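Local coordinates for protein mannitol dehydrogenase (Helicobacter pylori, PDB 3TWO) that probably catalyses the NADP(H)-dependent, zinc-dependent interconversion of cinnamyl alcohols and their aldehydes, as a medium-chain alcohol dehydrogenase, at residues V155-C160 with K336-I341; A192-V197 with Y312-L317. All coordinates share one frame; numbering follows the deposited sequence.

Contact 1: residues V155-C160 with K336-I341; sequences VAPLLC and KFRYVI. With ZN (zinc ion), chain G; NDP (NADPH dihydro-nicotinamide-adenine-dinucleotide phosphate), chain F.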
ATOM      1  N   VAL B 155      -9.841  -1.384  31.403  1.00 29.80           N
ATOM      2  CA  VAL B 155      -9.745  -2.567  30.578  1.00 28.42           C
ATOM      3  C   VAL B 155     -10.623  -2.411  29.332  1.00 27.59           C
ATOM      4  O   VAL B 155     -10.211  -2.828  28.254  1.00 28.38           O
ATOM      5  CB  VAL B 155     -10.148  -3.858  31.359  1.00 28.45           C
ATOM      6  CG1 VAL B 155     -10.371  -5.072  30.410  1.00 26.39           C
ATOM      7  CG2 VAL B 155      -9.086  -4.194  32.412  1.00 26.67           C
ATOM      8  N   ALA B 156     -11.814  -1.828  29.482  1.00 26.05           N
ATOM      9  CA  ALA B 156     -12.826  -1.833  28.423  1.00 25.82           C
ATOM     10  C   ALA B 156     -12.301  -1.356  27.050  1.00 24.41           C
ATOM     11  O   ALA B 156     -12.553  -2.013  26.030  1.00 24.64           O
ATOM     12  CB  ALA B 156     -14.147  -1.040  28.890  1.00 25.95           C
ATOM     13  N   PRO B 157     -11.555  -0.235  27.001  1.00 24.23           N
ATOM     14  CA  PRO B 157     -11.139   0.193  25.641  1.00 24.29           C
ATOM     15  C   PRO B 157     -10.005  -0.642  25.088  1.00 25.54           C
ATOM     16  O   PRO B 157      -9.714  -0.525  23.899  1.00 25.65           O
ATOM     17  CB  PRO B 157     -10.686   1.670  25.818  1.00 24.84           C
ATOM     18  CG  PRO B 157     -11.335   2.149  27.136  1.00 23.00           C
ATOM     19  CD  PRO B 157     -11.379   0.842  28.002  1.00 24.64           C
ATOM     20  N   LEU B 158      -9.369  -1.491  25.910  1.00 25.23           N
ATOM     21  CA  LEU B 158      -8.415  -2.434  25.338  1.00 26.14           C
ATOM     22  C   LEU B 158      -9.117  -3.275  24.302  1.00 27.05           C
ATOM     23  O   LEU B 158      -8.473  -3.687  23.335  1.00 27.03           O
ATOM     24  CB  LEU B 158      -7.809  -3.380  26.384  1.00 26.56           C
ATOM     25  CG  LEU B 158      -7.068  -2.744  27.506  1.00 26.87           C
ATOM     26  CD1 LEU B 158      -6.750  -3.813  28.640  1.00 29.32           C
ATOM     27  CD2 LEU B 158      -5.852  -2.045  26.977  1.00 25.12           C
ATOM     28  N   LEU B 159     -10.441  -3.525  24.485  1.00 27.17           N
ATOM     29  CA  LEU B 159     -11.152  -4.441  23.593  1.00 26.89           C
ATOM     30  C   LEU B 159     -11.232  -3.965  22.169  1.00 26.78           C
ATOM     31  O   LEU B 159     -11.462  -4.778  21.290  1.00 27.38           O
ATOM     32  CB  LEU B 159     -12.537  -4.844  24.115  1.00 26.61           C
ATOM     33  CG  LEU B 159     -12.629  -5.945  25.201  1.00 28.07           C
ATOM     34  CD1 LEU B 159     -12.421  -7.307  24.507  1.00 29.64           C
ATOM     35  CD2 LEU B 159     -11.627  -5.760  26.329  1.00 28.33           C
ATOM     36  N   CYS B 160     -11.073  -2.665  21.919  1.00 26.81           N
ATOM     37  CA  CYS B 160     -10.986  -2.189  20.522  1.00 27.06           C
ATOM     38  C   CYS B 160      -9.807  -1.285  20.259  1.00 26.13           C
ATOM     39  O   CYS B 160      -8.995  -1.612  19.455  1.00 28.00           O
ATOM     40  CB  CYS B 160     -12.228  -1.452  20.077  1.00 27.03           C
ATOM     41  SG  CYS B 160     -12.053  -1.004  18.348  1.00 30.04           S
ATOM     42  N   LYS B 336     -10.413  14.291  25.120  1.00 30.32           N
ATOM     43  CA  LYS B 336      -9.060  14.097  25.627  1.00 31.35           C
ATOM     44  C   LYS B 336      -8.553  12.776  25.014  1.00 29.79           C
ATOM     45  O   LYS B 336      -7.880  12.784  23.931  1.00 27.73           O
ATOM     46  CB  LYS B 336      -9.042  14.113  27.171  1.00 33.08           C
ATOM     47  CG  LYS B 336      -7.618  14.381  27.767  1.00 41.23           C
ATOM     48  CD  LYS B 336      -7.459  13.778  29.201  1.00 46.60           C
ATOM     49  CE  LYS B 336      -6.003  13.761  29.698  1.00 48.03           C
ATOM     50  NZ  LYS B 336      -5.447  15.166  29.652  1.00 51.24           N
ATOM     51  N   PHE B 337      -8.866  11.652  25.667  1.00 27.24           N
ATOM     52  CA  PHE B 337      -8.524  10.362  25.098  1.00 27.24           C
ATOM     53  C   PHE B 337      -9.791   9.513  24.994  1.00 27.70           C
ATOM     54  O   PHE B 337     -10.649   9.825  24.123  1.00 27.22           O
ATOM     55  CB  PHE B 337      -7.293   9.733  25.788  1.00 25.83           C
ATOM     56  CG  PHE B 337      -6.040  10.638  25.714  1.00 26.82           C
ATOM     57  CD1 PHE B 337      -5.578  11.354  26.848  1.00 29.94           C
ATOM     58  CD2 PHE B 337      -5.348  10.812  24.515  1.00 25.20           C
ATOM     59  CE1 PHE B 337      -4.430  12.160  26.771  1.00 24.51           C
ATOM     60  CE2 PHE B 337      -4.208  11.632  24.441  1.00 27.98           C
ATOM     61  CZ  PHE B 337      -3.754  12.305  25.594  1.00 24.04           C
ATOM     62  N   ARG B 338      -9.958   8.491  25.844  1.00 26.92           N
ATOM     63  CA  ARG B 338     -11.179   7.674  25.789  1.00 27.93           C
ATOM     64  C   ARG B 338     -12.187   8.159  26.806  1.00 28.52           C
ATOM     65  O   ARG B 338     -11.800   8.471  27.960  1.00 30.77           O
ATOM     66  CB  ARG B 338     -10.872   6.165  25.994  1.00 27.50           C
ATOM     67  CG  ARG B 338     -10.658   5.408  24.667  1.00 26.92           C
ATOM     68  CD  ARG B 338     -12.020   5.043  24.055  1.00 25.27           C
ATOM     69  NE  ARG B 338     -11.935   4.174  22.890  1.00 26.39           N
ATOM     70  CZ  ARG B 338     -11.724   4.588  21.640  1.00 26.70           C
ATOM     71  NH1 ARG B 338     -11.459   5.870  21.391  1.00 23.09           N
ATOM     72  NH2 ARG B 338     -11.699   3.697  20.656  1.00 23.62           N
ATOM     73  N   TYR B 339     -13.463   8.197  26.398  1.00 28.58           N
ATOM     74  CA  TYR B 339     -14.615   8.241  27.349  1.00 28.08           C
ATOM     75  C   TYR B 339     -15.066   6.818  27.663  1.00 28.70           C
ATOM     76  O   TYR B 339     -15.066   5.924  26.762  1.00 28.34           O
ATOM     77  CB  TYR B 339     -15.820   9.010  26.783  1.00 27.50           C
ATOM     78  CG  TYR B 339     -15.584  10.509  26.642  1.00 28.37           C
ATOM     79  CD1 TYR B 339     -15.297  11.079  25.381  1.00 28.15           C
ATOM     80  CD2 TYR B 339     -15.606  11.349  27.759  1.00 28.58           C
ATOM     81  CE1 TYR B 339     -15.085  12.460  25.254  1.00 27.71           C
ATOM     82  CE2 TYR B 339     -15.380  12.719  27.651  1.00 28.99           C
ATOM     83  CZ  TYR B 339     -15.133  13.261  26.409  1.00 30.42           C
ATOM     84  OH  TYR B 339     -14.900  14.598  26.311  1.00 32.48           O
ATOM     85  N   VAL B 340     -15.415   6.585  28.935  1.00 27.77           N
ATOM     86  CA  VAL B 340     -15.923   5.282  29.310  1.00 27.59           C
ATOM     87  C   VAL B 340     -17.208   5.438  30.130  1.00 29.02           C
ATOM     88  O   VAL B 340     -17.249   6.241  31.092  1.00 28.89           O
ATOM     89  CB  VAL B 340     -14.919   4.474  30.088  1.00 27.45           C
ATOM     90  CG1 VAL B 340     -15.620   3.235  30.621  1.00 26.21           C
ATOM     91  CG2 VAL B 340     -13.699   4.095  29.212  1.00 22.91           C
ATOM     92  N   ILE B 341     -18.248   4.692  29.743  1.00 28.60           N
ATOM     93  CA  ILE B 341     -19.546   4.801  30.429  1.00 28.75           C
ATOM     94  C   ILE B 341     -19.596   3.863  31.615  1.00 29.58           C
ATOM     95  O   ILE B 341     -19.310   2.679  31.503  1.00 29.61           O
ATOM     96  CB  ILE B 341     -20.750   4.501  29.517  1.00 29.07           C
ATOM     97  CG1 ILE B 341     -20.753   5.414  28.261  1.00 28.61           C
ATOM     98  CG2 ILE B 341     -22.064   4.646  30.327  1.00 30.34           C
ATOM     99  CD1 ILE B 341     -21.642   4.904  27.152  1.00 28.71           C
TER
HETATM  100 ZN    ZN G 349     -13.786   0.467  17.561  1.00 67.89          ZN
HETATM  101  PA  NDP F 602     -11.024   9.613  18.524  1.00 22.95           P
HETATM  102  O1A NDP F 602     -11.592  10.883  18.047  1.00 23.98           O
HETATM  103  O2A NDP F 602     -10.387   9.357  19.942  1.00 22.23           O
HETATM  104  O5B NDP F 602      -9.530  10.112  18.103  1.00 18.73           O
HETATM  105  C5B NDP F 602      -9.236  10.756  16.751  1.00 22.07           C
HETATM  106  C4B NDP F 602      -8.030  11.672  16.927  1.00 24.96           C
HETATM  107  O4B NDP F 602      -7.426  12.197  15.672  1.00 25.16           O
HETATM  108  C3B NDP F 602      -8.451  12.888  17.784  1.00 23.70           C
HETATM  109  O3B NDP F 602      -7.417  13.076  18.823  1.00 23.91           O
HETATM  110  C2B NDP F 602      -8.428  14.049  16.754  1.00 22.89           C
HETATM  111  O2B NDP F 602      -8.073  15.235  17.489  1.00 25.27           O
HETATM  112  C1B NDP F 602      -7.231  13.662  15.853  1.00 23.88           C
HETATM  113  N9A NDP F 602      -7.370  14.129  14.454  1.00 24.84           N
HETATM  114  C8A NDP F 602      -8.539  14.282  13.792  1.00 22.01           C
HETATM  115  N7A NDP F 602      -8.235  14.656  12.560  1.00 25.59           N
HETATM  116  C5A NDP F 602      -6.913  14.737  12.442  1.00 21.63           C
HETATM  117  C6A NDP F 602      -6.066  15.073  11.401  1.00 24.86           C
HETATM  118  N6A NDP F 602      -6.511  15.439  10.150  1.00 25.24           N
HETATM  119  N1A NDP F 602      -4.765  15.054  11.667  1.00 23.55           N
HETATM  120  C2A NDP F 602      -4.262  14.703  12.830  1.00 24.21           C
HETATM  121  N3A NDP F 602      -5.040  14.366  13.831  1.00 24.17           N
HETATM  122  C4A NDP F 602      -6.372  14.395  13.649  1.00 22.90           C
HETATM  123  O3  NDP F 602     -10.926   8.422  17.493  1.00 23.21           O
HETATM  124  PN  NDP F 602     -10.582   6.968  17.811  1.00 23.94           P
HETATM  125  O1N NDP F 602      -9.176   6.809  18.247  1.00 25.77           O
HETATM  126  O2N NDP F 602     -11.641   6.194  18.639  1.00 24.60           O
HETATM  127  O5D NDP F 602     -10.739   6.332  16.379  1.00 21.35           O
HETATM  128  C5D NDP F 602     -10.009   6.996  15.237  1.00 17.90           C
HETATM  129  C4D NDP F 602     -10.466   6.371  13.853  1.00 18.11           C
HETATM  130  O4D NDP F 602     -10.085   4.989  13.993  1.00 19.25           O
HETATM  131  C3D NDP F 602     -11.992   6.396  13.562  1.00 19.29           C
HETATM  132  O3D NDP F 602     -12.183   6.670  12.147  1.00 20.85           O
HETATM  133  C2D NDP F 602     -12.405   4.965  13.978  1.00 20.46           C
HETATM  134  O2D NDP F 602     -13.514   4.554  13.257  1.00 20.71           O
HETATM  135  C1D NDP F 602     -11.172   4.171  13.486  1.00 21.96           C
HETATM  136  N1N NDP F 602     -11.072   2.776  14.033  1.00 23.42           N
HETATM  137  C2N NDP F 602     -10.666   1.748  13.153  1.00 26.26           C
HETATM  138  C3N NDP F 602     -10.553   0.441  13.600  1.00 25.22           C
HETATM  139  C7N NDP F 602     -10.026  -0.625  12.641  1.00 26.91           C
HETATM  140  O7N NDP F 602      -9.347  -0.308  11.651  1.00 25.37           O
HETATM  141  N7N NDP F 602     -10.124  -1.871  13.092  1.00 21.73           N
HETATM  142  C4N NDP F 602     -10.888   0.135  14.939  1.00 27.05           C
HETATM  143  C5N NDP F 602     -11.261   1.165  15.851  1.00 22.11           C
HETATM  144  C6N NDP F 602     -11.368   2.469  15.411  1.00 20.61           C
HETATM  145  P2B NDP F 602      -8.757  16.624  17.264  1.00 24.32           P
HETATM  146  O1X NDP F 602      -9.147  17.118  18.778  1.00 23.87           O
HETATM  147  O2X NDP F 602      -7.877  17.494  16.479  1.00 23.96           O
HETATM  148  O3X NDP F 602     -10.143  16.359  16.531  1.00 26.69           O

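Contact 2: residues A192-V197 with Y312-L317; sequences AVKYAV and YPEIDL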
ATOM      1  N   ALA B 192      -1.587   3.461  20.754  1.00 24.28           N
ATOM      2  CA  ALA B 192      -0.429   3.199  19.789  1.00 23.62           C
ATOM      3  C   ALA B 192       0.851   3.769  20.392  1.00 24.50           C
ATOM      4  O   ALA B 192       1.912   3.120  20.404  1.00 25.38           O
ATOM      5  CB  ALA B 192      -0.660   3.921  18.452  1.00 20.71           C
ATOM      6  N   VAL B 193       0.751   5.014  20.872  1.00 24.11           N
ATOM      7  CA  VAL B 193       1.859   5.637  21.597  1.00 24.32           C
ATOM      8  C   VAL B 193       2.393   4.785  22.780  1.00 26.24           C
ATOM      9  O   VAL B 193       3.585   4.532  22.875  1.00 24.67           O
ATOM     10  CB  VAL B 193       1.511   7.077  22.065  1.00 24.17           C
ATOM     11  CG1 VAL B 193       2.609   7.579  23.102  1.00 24.61           C
ATOM     12  CG2 VAL B 193       1.464   8.040  20.886  1.00 21.35           C
ATOM     13  N   LYS B 194       1.503   4.335  23.670  1.00 26.90           N
ATOM     14  CA  LYS B 194       1.921   3.543  24.805  1.00 28.61           C
ATOM     15  C   LYS B 194       2.574   2.226  24.417  1.00 28.56           C
ATOM     16  O   LYS B 194       3.619   1.883  24.960  1.00 29.07           O
ATOM     17  CB  LYS B 194       0.767   3.291  25.776  1.00 28.65           C
ATOM     18  CG  LYS B 194       0.316   4.595  26.454  1.00 31.28           C
ATOM     19  CD  LYS B 194      -1.166   4.527  26.838  1.00 32.64           C
ATOM     20  CE  LYS B 194      -1.537   5.577  27.862  1.00 32.35           C
ATOM     21  NZ  LYS B 194      -1.389   5.009  29.212  1.00 33.83           N
ATOM     22  N   TYR B 195       1.964   1.501  23.490  1.00 27.04           N
ATOM     23  CA  TYR B 195       2.532   0.236  23.062  1.00 26.77           C
ATOM     24  C   TYR B 195       3.888   0.490  22.407  1.00 25.87           C
ATOM     25  O   TYR B 195       4.832  -0.201  22.711  1.00 26.87           O
ATOM     26  CB  TYR B 195       1.588  -0.526  22.073  1.00 24.39           C
ATOM     27  CG  TYR B 195       0.334  -1.086  22.741  1.00 26.15           C
ATOM     28  CD1 TYR B 195      -0.947  -0.935  22.151  1.00 26.07           C
ATOM     29  CD2 TYR B 195       0.427  -1.779  23.946  1.00 27.84           C
ATOM     30  CE1 TYR B 195      -2.087  -1.414  22.769  1.00 23.50           C
ATOM     31  CE2 TYR B 195      -0.688  -2.307  24.555  1.00 27.33           C
ATOM     32  CZ  TYR B 195      -1.953  -2.107  23.970  1.00 27.40           C
ATOM     33  OH  TYR B 195      -3.056  -2.616  24.637  1.00 23.95           O
ATOM     34  N   ALA B 196       3.971   1.451  21.484  1.00 25.44           N
ATOM     35  CA  ALA B 196       5.282   1.662  20.775  1.00 26.38           C
ATOM     36  C   ALA B 196       6.375   2.053  21.721  1.00 27.18           C
ATOM     37  O   ALA B 196       7.469   1.537  21.611  1.00 28.48           O
ATOM     38  CB  ALA B 196       5.173   2.661  19.619  1.00 25.41           C
ATOM     39  N   VAL B 197       6.072   2.911  22.694  1.00 26.29           N
ATOM     40  CA  VAL B 197       7.062   3.242  23.716  1.00 26.67           C
ATOM     41  C   VAL B 197       7.440   1.989  24.537  1.00 28.61           C
ATOM     42  O   VAL B 197       8.625   1.739  24.738  1.00 29.18           O
ATOM     43  CB  VAL B 197       6.569   4.317  24.727  1.00 25.66           C
ATOM     44  CG1 VAL B 197       7.656   4.544  25.913  1.00 27.86           C
ATOM     45  CG2 VAL B 197       6.269   5.594  24.034  1.00 25.30           C
ATOM     46  N   TYR B 312      -2.508   0.919  30.061  1.00 29.93           N
ATOM     47  CA  TYR B 312      -3.912   1.171  29.974  1.00 30.00           C
ATOM     48  C   TYR B 312      -4.239   2.487  29.272  1.00 29.86           C
ATOM     49  O   TYR B 312      -3.460   3.448  29.341  1.00 28.33           O
ATOM     50  CB  TYR B 312      -4.495   1.224  31.369  1.00 30.76           C
ATOM     51  CG  TYR B 312      -4.495  -0.093  32.095  1.00 31.66           C
ATOM     52  CD1 TYR B 312      -3.631  -0.324  33.193  1.00 30.22           C
ATOM     53  CD2 TYR B 312      -5.355  -1.112  31.697  1.00 29.45           C
ATOM     54  CE1 TYR B 312      -3.663  -1.569  33.908  1.00 31.58           C
ATOM     55  CE2 TYR B 312      -5.399  -2.315  32.393  1.00 32.09           C
ATOM     56  CZ  TYR B 312      -4.562  -2.530  33.488  1.00 32.60           C
ATOM     57  OH  TYR B 312      -4.662  -3.743  34.107  1.00 37.05           O
ATOM     58  N   PRO B 313      -5.405   2.531  28.572  1.00 29.83           N
ATOM     59  CA  PRO B 313      -5.925   3.837  28.081  1.00 28.97           C
ATOM     60  C   PRO B 313      -6.119   4.860  29.188  1.00 29.71           C
ATOM     61  O   PRO B 313      -6.390   4.534  30.386  1.00 29.49           O
ATOM     62  CB  PRO B 313      -7.304   3.486  27.496  1.00 29.32           C
ATOM     63  CG  PRO B 313      -7.674   2.146  28.181  1.00 29.96           C
ATOM     64  CD  PRO B 313      -6.338   1.414  28.297  1.00 29.29           C
ATOM     65  N   GLU B 314      -5.960   6.097  28.784  1.00 30.58           N
ATOM     66  CA  GLU B 314      -6.310   7.283  29.556  1.00 32.78           C
ATOM     67  C   GLU B 314      -7.820   7.453  29.355  1.00 32.53           C
ATOM     68  O   GLU B 314      -8.298   7.632  28.219  1.00 32.33           O
ATOM     69  CB  GLU B 314      -5.623   8.482  28.908  1.00 33.21           C
ATOM     70  CG  GLU B 314      -4.133   8.401  28.875  1.00 37.82           C
ATOM     71  CD  GLU B 314      -3.619   8.480  30.266  1.00 44.64           C
ATOM     72  OE1 GLU B 314      -4.028   9.460  30.946  1.00 48.88           O
ATOM     73  OE2 GLU B 314      -2.867   7.565  30.694  1.00 44.09           O
ATOM     74  N   ILE B 315      -8.576   7.396  30.429  1.00 32.09           N
ATOM     75  CA  ILE B 315     -10.032   7.403  30.277  1.00 32.19           C
ATOM     76  C   ILE B 315     -10.632   8.474  31.135  1.00 32.86           C
ATOM     77  O   ILE B 315     -10.029   8.901  32.134  1.00 32.08           O
ATOM     78  CB  ILE B 315     -10.690   6.045  30.634  1.00 31.64           C
ATOM     79  CG1 ILE B 315     -10.478   5.745  32.129  1.00 34.06           C
ATOM     80  CG2 ILE B 315     -10.017   4.921  29.856  1.00 29.58           C
ATOM     81  CD1 ILE B 315     -11.730   5.565  32.845  1.00 36.33           C
ATOM     82  N   ASP B 316     -11.822   8.902  30.713  1.00 32.72           N
ATOM     83  CA  ASP B 316     -12.676   9.766  31.484  1.00 34.20           C
ATOM     84  C   ASP B 316     -14.038   9.080  31.636  1.00 33.24           C
ATOM     85  O   ASP B 316     -14.704   8.839  30.643  1.00 32.11           O
ATOM     86  CB  ASP B 316     -12.850  11.101  30.735  1.00 34.20           C
ATOM     87  CG  ASP B 316     -11.586  11.970  30.777  1.00 42.95           C
ATOM     88  OD1 ASP B 316     -11.008  12.282  29.686  1.00 51.23           O
ATOM     89  OD2 ASP B 316     -11.125  12.341  31.902  1.00 50.04           O
ATOM     90  N   LEU B 317     -14.438   8.834  32.876  1.00 31.80           N
ATOM     91  CA  LEU B 317     -15.679   8.159  33.222  1.00 32.81           C
ATOM     92  C   LEU B 317     -16.881   9.064  33.111  1.00 31.24           C
ATOM     93  O   LEU B 317     -16.924  10.083  33.744  1.00 31.17           O
ATOM     94  CB  LEU B 317     -15.676   7.742  34.705  1.00 32.76           C
ATOM     95  CG  LEU B 317     -15.043   6.416  35.052  1.00 38.12           C
ATOM     96  CD1 LEU B 317     -15.213   6.151  36.601  1.00 39.00           C
ATOM     97  CD2 LEU B 317     -15.682   5.314  34.210  1.00 35.69           C
TER

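Contact 1: residues V155-C160 with K336-I341
Oxygen O2N of the nicotinamide-side phosphate of NADPH is gripped twice by Arg338, whose alkyl chain in turn lies against Pro157. The main bond runs from Arg338 NH1 to O2N at 2.8 Å, with an N-H...acceptor angle of 154°; a second, weak one comes from NH2 at 3.2 Å. O2N sits at the edge of the guanidinium, near its plane, as fits a forked grip by the two terminal nitrogens. The remaining nitrogen, NE, is in a salt bridge with Glu65, which should help to fix the rotation of the group.

Between the protein segments the contact is apolar. Arg338 bends at chi2 (-81°), and there its CG passes Pro157 CB at 3.9 Å, the two side chains running in opposite directions. Val340, two residues on, faces the same way and sets its CG2 3.7 Å from Pro157 CG, crossing the ring at about a right angle. Pro157 is thus met at CB by Arg338 and at CG by Val340, two residues of one strand face.

At the other end of 155-160, Cys160 SG binds the zinc ion at 2.4 Å, together with Cys42 and His64, and lies 3.4 Å from NADPH C5N. Metal ligand and phosphate-binding arginine therefore approach the cofactor from separate segments.

Strand 338-342 pairs antiparallel with 31-40 and parallel with 315-318, whose Ile315 touches both Pro157 and Val340, while helix 158-171 carries Cys160 near its start and Leu158 packs on helices 187-198 and 296-308.

Contact 2: residues A192-V197 with Y312-L317
This is a polar, partly buried contact made by one lysine, Lys194, reaching from a helix of the Rossmann-type coenzyme domain to the loop that leads into strand 315-318. The backbones stay well apart, the nearest CA atoms being those of Lys194 and Tyr312 at 8.1 Å, and the side chain spans the interval. Its amine NZ donates to the carbonyl oxygen of Tyr312 at 2.6 Å. The C=O...donor angle of 165° places the nitrogen nearly in line with the carbonyl bond, beyond its oxygen. Carbon CE lies 3.2 Å from Tyr312 O.

The same amine forms a salt bridge with Glu314 OE2 at 3.3 Å; as a hydrogen bond it is weak. Lys194 is extended through its middle and turns only at chi4 (-92°), which brings NZ to where both acceptors are within reach. Glu314 folds instead at chi2, bringing its carboxylate back to the lysine although its CB does not point there. The two side chains cross at about a right angle, with Glu314 CG 4.0 Å from Lys194 CE. The nearby carboxylate would be expected to favour the protonated amine.

Tyr312 contributes its carbonyl here, while its CB points away from the helix and the side chain rests on Lys154 and Val155 of helix 152-155. One residue on from Lys194, Tyr195 packs against helix 158-171, meeting Tyr166 edge-to-face, and is hydrogen-bonded through its OH to Ser306 OG of helix 296-308. On the helix's sheet-facing side, Val193 and Ala196 pack on strand 202-206.

The two contacts, with centres about 9 Å apart, share a sheet: strand 338-342 of contact 1 and strand 315-318 of contact 2 run parallel as neighbours. Asp316 joins them directly, with probable hydrogen bonds from its N to Arg338 O at 2.8 Å and from Val340 N to its O at 2.9 Å. The touching residues of contact 1 are all buried and the contact is apolar between its segments, its charged group being turned to the cofactor; contact 2, only partly buried, relies on a lysine shared by a carbonyl and a carboxylate. Along the chain contact 2 is nested within the loop closed by contact 1.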